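Long-range contacts in 3-deoxy-d-manno-octulosonic-acid transferase (Acinetobacter baumannii, PDB 4BFC), which probably transfers 3-deoxy-D-manno-octulosonic acid (Kdo) from CMP-Kdo to a lipid A precursor, the crystallised part being its C-terminal CMP-Kdo binding domain: residues A31-Q36 with W123-L128; V45-T50 with L72-V77; P161-F166 with V179-D184. All coordinates share one frame; numbering follows the deposited sequence.

Contact 1: residues A31-Q36 with W123-L128; sequences AQLHQQ and WLWYAL
L33 and L128 bury the most surface here, and each directs its CB at the opposite helix. The axes of the two short helical segments approach to 10.2 Å and cross at -55°, a separation that leucine side chains can bridge without the backbones meeting. The nearest CA atoms, those of H34 and L128, are still 7.0 Å apart. L33 reaches across through a single methyl. Its CG stands anti to the carbonyl carbon and the chain then runs on fully extended (chi2 -178°), so CD1 is the atom carried farthest from the backbone. This methyl meets the forked end of L124, with L33 CD1 lying 4.0 Å from L124 CD2 and equally far from L124 CD1; the two side chains cross at about a right angle. The same L33 CD1 is also 4.3 Å from L128 CD1, and W125 CZ3 lies obliquely 4.5 Å away from it. L128 divides its branches between two residues: while CD1 turns to L33, L128 CD2 lies 4.1 Å from H34 N and also touches H34 CB, at the root of the histidine side chain. No hydrogen bond crosses the interface; the contact is van der Waals in kind, burying 187 Å². Within its own helix, L124 has its CG over one face of W125, offset toward the rim. The whole is apolar helix-helix packing that joins the N-terminal helix 24-36 to a helix lying against the sheet. Towards the start of helix 24-36, L124 continues onto F26, Q29 and A30, and A127 also rests on A30. Beyond helix 122-128 lies the parallel sheet: Y126 packs on C132 and V134 of strand 131-134, while W123 NE1 is hydrogen-bonded to E149 of helix 148-152.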
ATOM      1  N   ALA A  31     -13.801  15.454 -22.659  1.00 37.83           N
ATOM      2  CA  ALA A  31     -14.672  16.120 -23.621  1.00 38.59           C
ATOM      3  C   ALA A  31     -15.032  15.221 -24.824  1.00 40.21           C
ATOM      4  O   ALA A  31     -16.195  15.193 -25.238  1.00 40.69           O
ATOM      5  CB  ALA A  31     -14.072  17.461 -24.047  1.00 40.05           C
ATOM      6  N   GLN A  32     -14.083  14.437 -25.333  1.00 41.49           N
ATOM      7  CA  GLN A  32     -14.350  13.493 -26.431  1.00 39.61           C
ATOM      8  C   GLN A  32     -15.329  12.405 -26.003  1.00 41.35           C
ATOM      9  O   GLN A  32     -16.255  12.042 -26.753  1.00 39.56           O
ATOM     10  CB  GLN A  32     -13.061  12.855 -26.952  1.00 47.85           C
ATOM     11  CG  GLN A  32     -12.182  13.794 -27.762  1.00 52.56           C
ATOM     12  CD  GLN A  32     -10.824  13.191 -28.072  1.00 60.90           C
ATOM     13  OE1 GLN A  32     -10.020  12.948 -27.166  1.00 65.07           O
ATOM     14  NE2 GLN A  32     -10.553  12.958 -29.360  1.00 63.37           N
ATOM     15  N   LEU A  33     -15.141  11.889 -24.790  1.00 32.05           N
ATOM     16  CA  LEU A  33     -15.956  10.792 -24.317  1.00 28.35           C
ATOM     17  C   LEU A  33     -17.353  11.272 -23.893  1.00 26.06           C
ATOM     18  O   LEU A  33     -18.314  10.528 -24.039  1.00 28.41           O
ATOM     19  CB  LEU A  33     -15.268  10.073 -23.158  1.00 25.82           C
ATOM     20  CG  LEU A  33     -13.992   9.275 -23.407  1.00 26.70           C
ATOM     21  CD1 LEU A  33     -13.599   8.653 -22.078  1.00 24.57           C
ATOM     22  CD2 LEU A  33     -14.190   8.097 -24.377  1.00 24.90           C
ATOM     23  N   HIS A  34     -17.436  12.461 -23.330  1.00 26.68           N
ATOM     24  CA  HIS A  34     -18.723  13.072 -22.980  1.00 28.73           C
ATOM     25  C   HIS A  34     -19.613  13.117 -24.200  1.00 32.34           C
ATOM     26  O   HIS A  34     -20.835  12.876 -24.115  1.00 31.36           O
ATOM     27  CB  HIS A  34     -18.511  14.500 -22.506  1.00 29.89           C
ATOM     28  CG  HIS A  34     -19.783  15.170 -22.031  1.00 29.13           C
ATOM     29  ND1 HIS A  34     -20.637  15.807 -22.877  1.00 33.39           N
ATOM     30  CD2 HIS A  34     -20.332  15.274 -20.762  1.00 32.94           C
ATOM     31  CE1 HIS A  34     -21.682  16.277 -22.167  1.00 36.52           C
ATOM     32  NE2 HIS A  34     -21.487  15.955 -20.876  1.00 35.31           N
ATOM     33  N   GLN A  35     -19.004  13.452 -25.331  1.00 35.46           N
ATOM     34  CA  GLN A  35     -19.724  13.469 -26.616  1.00 41.14           C
ATOM     35  C   GLN A  35     -20.059  12.064 -27.169  1.00 40.56           C
ATOM     36  O   GLN A  35     -21.210  11.789 -27.515  1.00 34.31           O
ATOM     37  CB  GLN A  35     -18.898  14.241 -27.637  1.00 43.98           C
ATOM     38  CG  GLN A  35     -19.667  14.793 -28.823  1.00 51.95           C
ATOM     39  CD  GLN A  35     -18.818  15.774 -29.625  1.00 58.33           C
ATOM     40  OE1 GLN A  35     -19.213  16.925 -29.853  1.00 66.28           O
ATOM     41  NE2 GLN A  35     -17.632  15.328 -30.038  1.00 65.60           N
ATOM     42  N   GLN A  36     -19.063  11.176 -27.273  1.00 36.73           N
ATOM     43  CA  GLN A  36     -19.283   9.838 -27.843  1.00 39.65           C
ATOM     44  C   GLN A  36     -20.163   8.915 -27.036  1.00 36.93           C
ATOM     45  O   GLN A  36     -20.700   7.936 -27.564  1.00 40.36           O
ATOM     46  CB  GLN A  36     -17.970   9.121 -28.003  1.00 45.12           C
ATOM     47  CG  GLN A  36     -17.213   9.462 -29.254  1.00 49.73           C
ATOM     48  CD  GLN A  36     -15.979   8.616 -29.349  1.00 56.45           C
ATOM     49  OE1 GLN A  36     -14.861   9.122 -29.216  1.00 55.98           O
ATOM     50  NE2 GLN A  36     -16.167   7.308 -29.545  1.00 52.87           N
ATOM     51  N   TRP A 123      -8.220  11.042 -13.119  1.00 24.85           N
ATOM     52  CA  TRP A 123      -8.544  12.384 -13.584  1.00 28.49           C
ATOM     53  C   TRP A 123      -9.604  12.380 -14.666  1.00 24.39           C
ATOM     54  O   TRP A 123     -10.467  13.218 -14.670  1.00 22.84           O
ATOM     55  CB  TRP A 123      -7.306  13.139 -14.075  1.00 32.03           C
ATOM     56  CG  TRP A 123      -6.585  13.764 -12.913  1.00 36.34           C
ATOM     57  CD1 TRP A 123      -6.024  13.103 -11.823  1.00 41.98           C
ATOM     58  CD2 TRP A 123      -6.400  15.208 -12.628  1.00 41.49           C
ATOM     59  NE1 TRP A 123      -5.479  14.003 -10.935  1.00 42.15           N
ATOM     60  CE2 TRP A 123      -5.670  15.279 -11.353  1.00 43.76           C
ATOM     61  CE3 TRP A 123      -6.733  16.397 -13.282  1.00 45.58           C
ATOM     62  CZ2 TRP A 123      -5.304  16.500 -10.775  1.00 45.95           C
ATOM     63  CZ3 TRP A 123      -6.364  17.620 -12.683  1.00 48.58           C
ATOM     64  CH2 TRP A 123      -5.664  17.663 -11.460  1.00 46.67           C
ATOM     65  N   LEU A 124      -9.528  11.419 -15.584  1.00 24.90           N
ATOM     66  CA  LEU A 124     -10.547  11.343 -16.618  1.00 22.68           C
ATOM     67  C   LEU A 124     -11.956  11.185 -15.985  1.00 23.26           C
ATOM     68  O   LEU A 124     -12.882  11.885 -16.414  1.00 22.75           O
ATOM     69  CB  LEU A 124     -10.260  10.164 -17.575  1.00 25.00           C
ATOM     70  CG  LEU A 124     -11.209   9.696 -18.691  1.00 25.03           C
ATOM     71  CD1 LEU A 124     -11.500  10.902 -19.544  1.00 26.59           C
ATOM     72  CD2 LEU A 124     -10.583   8.527 -19.505  1.00 23.44           C
ATOM     73  N   TRP A 125     -12.082  10.236 -15.047  1.00 21.35           N
ATOM     74  CA  TRP A 125     -13.397   9.929 -14.417  1.00 21.56           C
ATOM     75  C   TRP A 125     -13.878  11.117 -13.628  1.00 20.87           C
ATOM     76  O   TRP A 125     -15.017  11.507 -13.767  1.00 21.70           O
ATOM     77  CB  TRP A 125     -13.351   8.674 -13.581  1.00 23.45           C
ATOM     78  CG  TRP A 125     -12.688   7.553 -14.371  1.00 22.17           C
ATOM     79  CD1 TRP A 125     -11.570   6.845 -14.014  1.00 24.64           C
ATOM     80  CD2 TRP A 125     -12.996   7.140 -15.742  1.00 24.87           C
ATOM     81  NE1 TRP A 125     -11.176   5.994 -15.022  1.00 24.16           N
ATOM     82  CE2 TRP A 125     -11.995   6.123 -16.092  1.00 24.13           C
ATOM     83  CE3 TRP A 125     -13.949   7.508 -16.682  1.00 23.40           C
ATOM     84  CZ2 TRP A 125     -11.986   5.512 -17.314  1.00 24.20           C
ATOM     85  CZ3 TRP A 125     -13.899   6.908 -17.956  1.00 22.15           C
ATOM     86  CH2 TRP A 125     -12.973   5.893 -18.231  1.00 22.90           C
ATOM     87  N   TYR A 126     -13.027  11.696 -12.774  1.00 21.02           N
ATOM     88  CA  TYR A 126     -13.488  12.966 -12.102  1.00 22.27           C
ATOM     89  C   TYR A 126     -13.950  14.045 -13.117  1.00 23.95           C
ATOM     90  O   TYR A 126     -14.937  14.717 -12.914  1.00 22.91           O
ATOM     91  CB  TYR A 126     -12.326  13.600 -11.316  1.00 22.62           C
ATOM     92  CG  TYR A 126     -11.928  12.909 -10.053  1.00 21.54           C
ATOM     93  CD1 TYR A 126     -12.920  12.469  -9.167  1.00 20.28           C
ATOM     94  CD2 TYR A 126     -10.570  12.715  -9.706  1.00 20.79           C
ATOM     95  CE1 TYR A 126     -12.601  11.856  -7.979  1.00 22.41           C
ATOM     96  CE2 TYR A 126     -10.246  12.099  -8.494  1.00 19.30           C
ATOM     97  CZ  TYR A 126     -11.254  11.684  -7.647  1.00 22.55           C
ATOM     98  OH  TYR A 126     -10.957  11.107  -6.465  1.00 22.47           O
ATOM     99  N   ALA A 127     -13.248  14.181 -14.244  1.00 22.48           N
ATOM    100  CA  ALA A 127     -13.623  15.202 -15.232  1.00 23.77           C
ATOM    101  C   ALA A 127     -15.000  14.892 -15.894  1.00 24.84           C
ATOM    102  O   ALA A 127     -15.632  15.769 -16.489  1.00 29.04           O
ATOM    103  CB  ALA A 127     -12.547  15.338 -16.301  1.00 22.69           C
ATOM    104  N   LEU A 128     -15.447  13.657 -15.773  1.00 21.23           N
ATOM    105  CA  LEU A 128     -16.759  13.240 -16.305  1.00 21.59           C
ATOM    106  C   LEU A 128     -17.881  13.276 -15.253  1.00 24.60           C
ATOM    107  O   LEU A 128     -19.073  13.014 -15.569  1.00 23.05           O
ATOM    108  CB  LEU A 128     -16.671  11.864 -16.994  1.00 25.23           C
ATOM    109  CG  LEU A 128     -15.830  11.833 -18.293  1.00 26.31           C
ATOM    110  CD1 LEU A 128     -15.742  10.406 -18.793  1.00 27.17           C
ATOM    111  CD2 LEU A 128     -16.484  12.715 -19.357  1.00 31.12           C
TER

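Contact 2: residues V45-T50 with L72-V77; sequences VTIAST and LVCIVV
Strands 45-48 and 72-77 run parallel, their axes 4.5 Å apart and inclined by 15°, in a register that pairs V45 with C74 through to A48 with V77, and the ladder climbs from V45 N to V73 O (3.0 Å, almost linear at hydrogen, 174°) and I75 N to V45 O (2.8 Å) to I47, whose N-H goes to I75 O and whose C=O receives V77 N. Side chains alternate between the two faces. On the face of V45, I47, C74 and V76, CG1 of I47 occupies the crowded position between backbone N and carbonyl carbon (chi1 60°), which lays CG1 and CD1 alongside V76; I47 CD1 is 3.6 Å from V76 CG2 and nearly as near to V76 CG1, so it spans both methyls. V45 CG2 meets C74 CB at 3.8 Å. On the face of T46, A48, I75 and V77, T46 and I75 point the same way side by side, with T46 OG1 3.5 Å from I75 CB. That hydroxyl is hydrogen-bonded to S129 OG, giving a polar atom in this buried setting a partner. At S49 the chain turns a corner with positive phi, and T50 N then makes a weak bond of 3.3 Å to V77 O. The pairing belongs to the beta-alpha-beta unit formed by strand 43-50, helix 54-68 and strand 72-78, consistent with the C-terminal Rossmann-like domain of a GT-B glycosyltransferase. Helix 54-68 covers V45, I47 and C74 through I58 and L62, and W192 of helix 185-197 adds to that face. L122 of helix 122-128 lies over A48 and V77, while backbone bonds from T46 and A48 continue the sheet into strand 131-134.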
ATOM      1  N   VAL A  45     -22.308   9.822 -11.315  1.00 16.76           N
ATOM      2  CA  VAL A  45     -21.874   9.838  -9.895  1.00 18.33           C
ATOM      3  C   VAL A  45     -20.672   8.895  -9.796  1.00 17.24           C
ATOM      4  O   VAL A  45     -20.760   7.760 -10.319  1.00 20.27           O
ATOM      5  CB  VAL A  45     -23.041   9.475  -8.931  1.00 20.65           C
ATOM      6  CG1 VAL A  45     -24.254  10.374  -9.254  1.00 23.29           C
ATOM      7  CG2 VAL A  45     -23.506   8.018  -8.965  1.00 22.40           C
ATOM      8  N   THR A  46     -19.639   9.328  -9.072  1.00 17.79           N
ATOM      9  CA  THR A  46     -18.409   8.499  -9.094  1.00 18.52           C
ATOM     10  C   THR A  46     -17.958   8.101  -7.682  1.00 17.38           C
ATOM     11  O   THR A  46     -17.891   9.002  -6.766  1.00 18.75           O
ATOM     12  CB  THR A  46     -17.357   9.320  -9.838  1.00 18.83           C
ATOM     13  OG1 THR A  46     -17.739   9.395 -11.207  1.00 20.77           O
ATOM     14  CG2 THR A  46     -15.914   8.704  -9.784  1.00 20.70           C
ATOM     15  N   ILE A  47     -17.624   6.840  -7.436  1.00 16.43           N
ATOM     16  CA  ILE A  47     -16.998   6.462  -6.204  1.00 15.53           C
ATOM     17  C   ILE A  47     -15.525   6.136  -6.553  1.00 16.08           C
ATOM     18  O   ILE A  47     -15.250   5.268  -7.382  1.00 17.96           O
ATOM     19  CB  ILE A  47     -17.628   5.310  -5.410  1.00 17.90           C
ATOM     20  CG1 ILE A  47     -17.659   4.006  -6.239  1.00 17.11           C
ATOM     21  CG2 ILE A  47     -19.066   5.675  -5.006  1.00 20.92           C
ATOM     22  CD1 ILE A  47     -18.384   2.826  -5.592  1.00 21.59           C
ATOM     23  N   ALA A  48     -14.650   6.897  -5.945  1.00 16.48           N
ATOM     24  CA  ALA A  48     -13.233   6.949  -6.390  1.00 16.34           C
ATOM     25  C   ALA A  48     -12.318   6.498  -5.304  1.00 17.37           C
ATOM     26  O   ALA A  48     -12.505   6.827  -4.128  1.00 16.52           O
ATOM     27  CB  ALA A  48     -12.883   8.372  -6.815  1.00 18.30           C
ATOM     28  N   SER A  49     -11.285   5.742  -5.708  1.00 16.88           N
ATOM     29  CA  SER A  49     -10.310   5.217  -4.721  1.00 15.72           C
ATOM     30  C   SER A  49     -10.950   4.423  -3.575  1.00 16.41           C
ATOM     31  O   SER A  49     -10.613   4.599  -2.397  1.00 17.45           O
ATOM     32  CB  SER A  49      -9.422   6.332  -4.199  1.00 16.04           C
ATOM     33  OG  SER A  49      -8.707   6.895  -5.277  1.00 18.14           O
ATOM     34  N   THR A  50     -11.863   3.542  -3.930  1.00 14.88           N
ATOM     35  CA  THR A  50     -12.650   2.802  -2.964  1.00 17.36           C
ATOM     36  C   THR A  50     -11.890   1.594  -2.444  1.00 17.88           C
ATOM     37  O   THR A  50     -11.010   1.013  -3.110  1.00 18.77           O
ATOM     38  CB  THR A  50     -13.999   2.322  -3.550  1.00 16.32           C
ATOM     39  OG1 THR A  50     -13.773   1.659  -4.793  1.00 16.60           O
ATOM     40  CG2 THR A  50     -14.933   3.549  -3.780  1.00 21.74           C
ATOM     41  N   LEU A  72     -29.223   7.925 -14.328  1.00 22.94           N
ATOM     42  CA  LEU A  72     -28.054   7.919 -13.381  1.00 22.06           C
ATOM     43  C   LEU A  72     -27.078   6.859 -13.895  1.00 24.44           C
ATOM     44  O   LEU A  72     -27.494   5.823 -14.415  1.00 22.04           O
ATOM     45  CB  LEU A  72     -28.510   7.482 -11.972  1.00 24.54           C
ATOM     46  CG  LEU A  72     -29.216   8.525 -11.122  1.00 25.38           C
ATOM     47  CD1 LEU A  72     -29.792   7.840  -9.907  1.00 27.04           C
ATOM     48  CD2 LEU A  72     -28.193   9.559 -10.653  1.00 26.65           C
ATOM     49  N   VAL A  73     -25.791   7.046 -13.636  1.00 18.15           N
ATOM     50  CA  VAL A  73     -24.831   5.940 -13.863  1.00 18.07           C
ATOM     51  C   VAL A  73     -23.752   6.215 -12.863  1.00 15.49           C
ATOM     52  O   VAL A  73     -23.409   7.391 -12.619  1.00 17.94           O
ATOM     53  CB  VAL A  73     -24.239   5.991 -15.269  1.00 19.01           C
ATOM     54  CG1 VAL A  73     -23.670   7.376 -15.679  1.00 20.72           C
ATOM     55  CG2 VAL A  73     -23.254   4.833 -15.457  1.00 20.10           C
ATOM     56  N   CYS A  74     -23.280   5.130 -12.275  1.00 16.88           N
ATOM     57  CA  CYS A  74     -22.165   5.240 -11.259  1.00 16.92           C
ATOM     58  C   CYS A  74     -20.875   4.718 -11.850  1.00 17.54           C
ATOM     59  O   CYS A  74     -20.789   3.569 -12.201  1.00 19.65           O
ATOM     60  CB  CYS A  74     -22.531   4.475 -10.045  1.00 19.04           C
ATOM     61  SG  CYS A  74     -21.293   4.545  -8.768  1.00 21.62           S
ATOM     62  N   ILE A  75     -19.867   5.577 -11.857  1.00 18.08           N
ATOM     63  CA  ILE A  75     -18.486   5.151 -12.193  1.00 18.54           C
ATOM     64  C   ILE A  75     -17.820   4.636 -10.904  1.00 19.02           C
ATOM     65  O   ILE A  75     -17.853   5.360  -9.872  1.00 18.04           O
ATOM     66  CB  ILE A  75     -17.689   6.309 -12.832  1.00 17.90           C
ATOM     67  CG1 ILE A  75     -18.349   6.761 -14.159  1.00 20.99           C
ATOM     68  CG2 ILE A  75     -16.190   5.848 -13.012  1.00 17.31           C
ATOM     69  CD1 ILE A  75     -17.614   7.876 -14.900  1.00 20.47           C
ATOM     70  N   VAL A  76     -17.185   3.454 -10.934  1.00 17.35           N
ATOM     71  CA  VAL A  76     -16.513   2.871  -9.726  1.00 16.45           C
ATOM     72  C   VAL A  76     -15.012   2.713 -10.031  1.00 16.83           C
ATOM     73  O   VAL A  76     -14.674   2.102 -11.034  1.00 19.77           O
ATOM     74  CB  VAL A  76     -17.140   1.496  -9.361  1.00 17.86           C
ATOM     75  CG1 VAL A  76     -16.436   0.959  -8.140  1.00 20.24           C
ATOM     76  CG2 VAL A  76     -18.634   1.711  -9.032  1.00 21.60           C
ATOM     77  N   VAL A  77     -14.163   3.322  -9.193  1.00 16.48           N
ATOM     78  CA  VAL A  77     -12.709   3.309  -9.431  1.00 18.32           C
ATOM     79  C   VAL A  77     -12.049   2.712  -8.175  1.00 17.84           C
ATOM     80  O   VAL A  77     -11.684   3.442  -7.237  1.00 19.62           O
ATOM     81  CB  VAL A  77     -12.154   4.716  -9.751  1.00 18.04           C
ATOM     82  CG1 VAL A  77     -10.720   4.584 -10.311  1.00 20.87           C
ATOM     83  CG2 VAL A  77     -13.112   5.545 -10.626  1.00 22.31           C
TER

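Contact 3: residues P161-F166 with V179-D184; sequences PRYFNF and VLIAQD
The guanidinium of R162 is joined to Q183 by a water lying in its plane at the edge: R162 NH2 donates to it at 2.9 Å, and the water donates to Q183 O at 2.8 Å. P161 CD sits 4.0 Å above one face of the same group, offset toward the rim. The ring of Y163 brings CE2 to 4.2 Å from I181 CD1, the two side chains crossing at about a right angle; its hydroxyl is held by D171 of helix 167-175. Both segments belong to a beta-alpha-beta crossover: 161-166 is the loop from strand 157-159 into helix 167-175, and residues 179-184 carry the second strand, 180-181, at one edge of the sheet in this chain, where L180 makes backbone bonds with T157 and V159. P161 CD lies 3.2 Å from A182 O, a buried carbonyl without a hydrogen-bonding partner in the model. Q183 bends at chi2 (-58°), which brings the amide end back towards the proline, Q183 NE2 lying 3.8 Å from P161 CG. R162 NH2 is also bonded to L138 O and NE to N139 O, while D184 OD1 caps Q187 N at the start of helix 185-197.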
ATOM      1  N   PRO A 161     -16.243   9.619   7.333  1.00 22.33           N
ATOM      2  CA  PRO A 161     -15.725  10.304   8.536  1.00 25.65           C
ATOM      3  C   PRO A 161     -14.276   9.951   8.836  1.00 23.32           C
ATOM      4  O   PRO A 161     -13.582  10.722   9.548  1.00 24.44           O
ATOM      5  CB  PRO A 161     -16.643   9.786   9.657  1.00 29.10           C
ATOM      6  CG  PRO A 161     -17.510   8.750   9.081  1.00 32.19           C
ATOM      7  CD  PRO A 161     -17.193   8.550   7.627  1.00 25.48           C
ATOM      8  N   ARG A 162     -13.814   8.815   8.263  1.00 20.91           N
ATOM      9  CA  ARG A 162     -12.407   8.356   8.521  1.00 21.28           C
ATOM     10  C   ARG A 162     -11.410   8.867   7.459  1.00 20.45           C
ATOM     11  O   ARG A 162     -11.046   8.150   6.521  1.00 21.30           O
ATOM     12  CB  ARG A 162     -12.381   6.877   8.799  1.00 20.50           C
ATOM     13  CG  ARG A 162     -13.020   6.556  10.177  1.00 27.47           C
ATOM     14  CD  ARG A 162     -13.485   5.124  10.219  1.00 26.40           C
ATOM     15  NE  ARG A 162     -14.621   4.746   9.334  1.00 25.20           N
ATOM     16  CZ  ARG A 162     -15.911   4.952   9.621  1.00 32.32           C
ATOM     17  NH1 ARG A 162     -16.208   5.583  10.762  1.00 30.28           N
ATOM     18  NH2 ARG A 162     -16.910   4.597   8.770  1.00 33.66           N
ATOM     19  N   TYR A 163     -11.024  10.134   7.619  1.00 21.10           N
ATOM     20  CA  TYR A 163     -10.195  10.849   6.640  1.00 21.39           C
ATOM     21  C   TYR A 163      -8.871  11.333   7.223  1.00 19.57           C
ATOM     22  O   TYR A 163      -8.285  12.223   6.720  1.00 17.81           O
ATOM     23  CB  TYR A 163     -10.982  11.997   5.974  1.00 21.95           C
ATOM     24  CG  TYR A 163     -11.505  13.035   6.955  1.00 24.38           C
ATOM     25  CD1 TYR A 163     -10.680  14.056   7.417  1.00 26.96           C
ATOM     26  CD2 TYR A 163     -12.842  12.983   7.411  1.00 25.74           C
ATOM     27  CE1 TYR A 163     -11.178  15.002   8.307  1.00 26.21           C
ATOM     28  CE2 TYR A 163     -13.334  13.926   8.303  1.00 26.06           C
ATOM     29  CZ  TYR A 163     -12.495  14.936   8.713  1.00 28.45           C
ATOM     30  OH  TYR A 163     -12.945  15.880   9.594  1.00 29.16           O
ATOM     31  N   PHE A 164      -8.456  10.720   8.305  1.00 23.93           N
ATOM     32  CA  PHE A 164      -7.336  11.233   9.162  1.00 22.05           C
ATOM     33  C   PHE A 164      -5.981  11.293   8.465  1.00 22.35           C
ATOM     34  O   PHE A 164      -5.108  12.136   8.833  1.00 24.70           O
ATOM     35  CB  PHE A 164      -7.279  10.455  10.467  1.00 24.12           C
ATOM     36  CG  PHE A 164      -7.279   8.982  10.293  1.00 24.20           C
ATOM     37  CD1 PHE A 164      -6.070   8.277   9.991  1.00 24.40           C
ATOM     38  CD2 PHE A 164      -8.463   8.261  10.411  1.00 26.40           C
ATOM     39  CE1 PHE A 164      -6.091   6.900   9.858  1.00 25.88           C
ATOM     40  CE2 PHE A 164      -8.468   6.876  10.276  1.00 28.08           C
ATOM     41  CZ  PHE A 164      -7.281   6.218  10.002  1.00 27.44           C
ATOM     42  N   ASN A 165      -5.837  10.553   7.369  1.00 21.99           N
ATOM     43  CA  ASN A 165      -4.564  10.707   6.596  1.00 22.98           C
ATOM     44  C   ASN A 165      -4.479  11.993   5.816  1.00 23.62           C
ATOM     45  O   ASN A 165      -3.385  12.377   5.418  1.00 19.45           O
ATOM     46  CB  ASN A 165      -4.157   9.461   5.774  1.00 24.74           C
ATOM     47  CG  ASN A 165      -3.982   8.237   6.675  1.00 26.43           C
ATOM     48  OD1 ASN A 165      -3.491   8.351   7.849  1.00 26.07           O
ATOM     49  ND2 ASN A 165      -4.344   7.059   6.164  1.00 24.46           N
ATOM     50  N   PHE A 166      -5.606  12.697   5.728  1.00 21.17           N
ATOM     51  CA  PHE A 166      -5.756  13.963   5.020  1.00 20.89           C
ATOM     52  C   PHE A 166      -6.495  14.951   5.958  1.00 23.45           C
ATOM     53  O   PHE A 166      -7.215  15.857   5.531  1.00 26.47           O
ATOM     54  CB  PHE A 166      -6.543  13.728   3.709  1.00 21.32           C
ATOM     55  CG  PHE A 166      -5.737  13.011   2.679  1.00 21.38           C
ATOM     56  CD1 PHE A 166      -4.913  13.729   1.806  1.00 23.97           C
ATOM     57  CD2 PHE A 166      -5.749  11.609   2.646  1.00 23.25           C
ATOM     58  CE1 PHE A 166      -4.105  13.016   0.904  1.00 22.39           C
ATOM     59  CE2 PHE A 166      -4.903  10.906   1.759  1.00 23.61           C
ATOM     60  CZ  PHE A 166      -4.131  11.642   0.842  1.00 23.05           C
ATOM     61  N   VAL A 179     -16.701  20.945   1.340  1.00 24.82           N
ATOM     62  CA  VAL A 179     -16.667  19.476   1.207  1.00 23.66           C
ATOM     63  C   VAL A 179     -17.784  18.893   2.079  1.00 26.14           C
ATOM     64  O   VAL A 179     -18.122  19.437   3.164  1.00 30.56           O
ATOM     65  CB  VAL A 179     -15.305  18.891   1.638  1.00 21.13           C
ATOM     66  CG1 VAL A 179     -15.093  18.970   3.152  1.00 22.81           C
ATOM     67  CG2 VAL A 179     -15.190  17.422   1.159  1.00 23.03           C
ATOM     68  N   LEU A 180     -18.402  17.839   1.602  1.00 22.95           N
ATOM     69  CA  LEU A 180     -19.492  17.209   2.297  1.00 22.43           C
ATOM     70  C   LEU A 180     -19.060  15.957   3.030  1.00 24.68           C
ATOM     71  O   LEU A 180     -18.422  15.031   2.482  1.00 24.57           O
ATOM     72  CB  LEU A 180     -20.674  16.914   1.341  1.00 26.73           C
ATOM     73  CG  LEU A 180     -21.134  18.232   0.648  1.00 32.38           C
ATOM     74  CD1 LEU A 180     -21.860  17.912  -0.644  1.00 31.77           C
ATOM     75  CD2 LEU A 180     -22.058  18.998   1.548  1.00 33.21           C
ATOM     76  N   ILE A 181     -19.379  15.904   4.312  1.00 25.70           N
ATOM     77  CA  ILE A 181     -19.069  14.727   5.087  1.00 23.04           C
ATOM     78  C   ILE A 181     -20.266  13.775   5.305  1.00 26.87           C
ATOM     79  O   ILE A 181     -21.346  14.144   5.856  1.00 28.01           O
ATOM     80  CB  ILE A 181     -18.430  15.134   6.460  1.00 21.33           C
ATOM     81  CG1 ILE A 181     -17.330  16.162   6.219  1.00 22.61           C
ATOM     82  CG2 ILE A 181     -17.993  13.899   7.210  1.00 25.28           C
ATOM     83  CD1 ILE A 181     -16.045  15.580   5.612  1.00 26.46           C
ATOM     84  N   ALA A 182     -20.131  12.566   4.787  1.00 24.56           N
ATOM     85  CA  ALA A 182     -21.092  11.487   5.029  1.00 25.22           C
ATOM     86  C   ALA A 182     -20.804  10.595   6.215  1.00 26.07           C
ATOM     87  O   ALA A 182     -19.719  10.043   6.359  1.00 25.48           O
ATOM     88  CB  ALA A 182     -21.327  10.622   3.794  1.00 26.24           C
ATOM     89  N   GLN A 183     -21.800  10.300   7.028  1.00 26.76           N
ATOM     90  CA  GLN A 183     -21.572   9.324   8.109  1.00 27.50           C
ATOM     91  C   GLN A 183     -21.642   7.847   7.696  1.00 26.43           C
ATOM     92  O   GLN A 183     -21.012   6.987   8.349  1.00 28.41           O
ATOM     93  CB  GLN A 183     -22.537   9.621   9.344  1.00 26.32           C
ATOM     94  CG  GLN A 183     -22.301  11.011   9.960  1.00 31.63           C
ATOM     95  CD  GLN A 183     -20.880  11.205  10.446  1.00 31.00           C
ATOM     96  OE1 GLN A 183     -20.243  12.214  10.153  1.00 38.59           O
ATOM     97  NE2 GLN A 183     -20.370  10.230  11.178  1.00 30.42           N
ATOM     98  N   ASP A 184     -22.372   7.521   6.626  1.00 26.45           N
ATOM     99  CA  ASP A 184     -22.541   6.159   6.129  1.00 24.19           C
ATOM    100  C   ASP A 184     -22.933   6.207   4.627  1.00 22.30           C
ATOM    101  O   ASP A 184     -23.073   7.310   4.080  1.00 24.04           O
ATOM    102  CB  ASP A 184     -23.533   5.304   6.929  1.00 28.52           C
ATOM    103  CG  ASP A 184     -24.916   5.973   7.034  1.00 32.41           C
ATOM    104  OD1 ASP A 184     -25.311   6.782   6.159  1.00 34.82           O
ATOM    105  OD2 ASP A 184     -25.593   5.672   8.021  1.00 35.49           O
TER
HETATM  106  O   HOH W   1     -19.751   4.619   9.072  1.00 38.39           O

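In the fold
From the N terminus, helix 24-36 opens the long loop that contact 1 closes at helix 122-128, with 86 residues between the segments. Contact 2 is nested inside it, closing the shorter beta-alpha-beta loop from 45-50 to 72-77 in the middle of the sheet. The two touch: Y126 OH lies 3.4 Å from A48 CB and W125 CD1 3.9 Å from V77 CG2, so helix 122-128 links the outlying helix 24-36 to the central strands. Contact 3 follows in series, closing a loop around helix 167-175. It reaches the same sheet at its edge strand 180-181, with its centre about 17 Å from that of contact 2 and about 26 Å from that of contact 1.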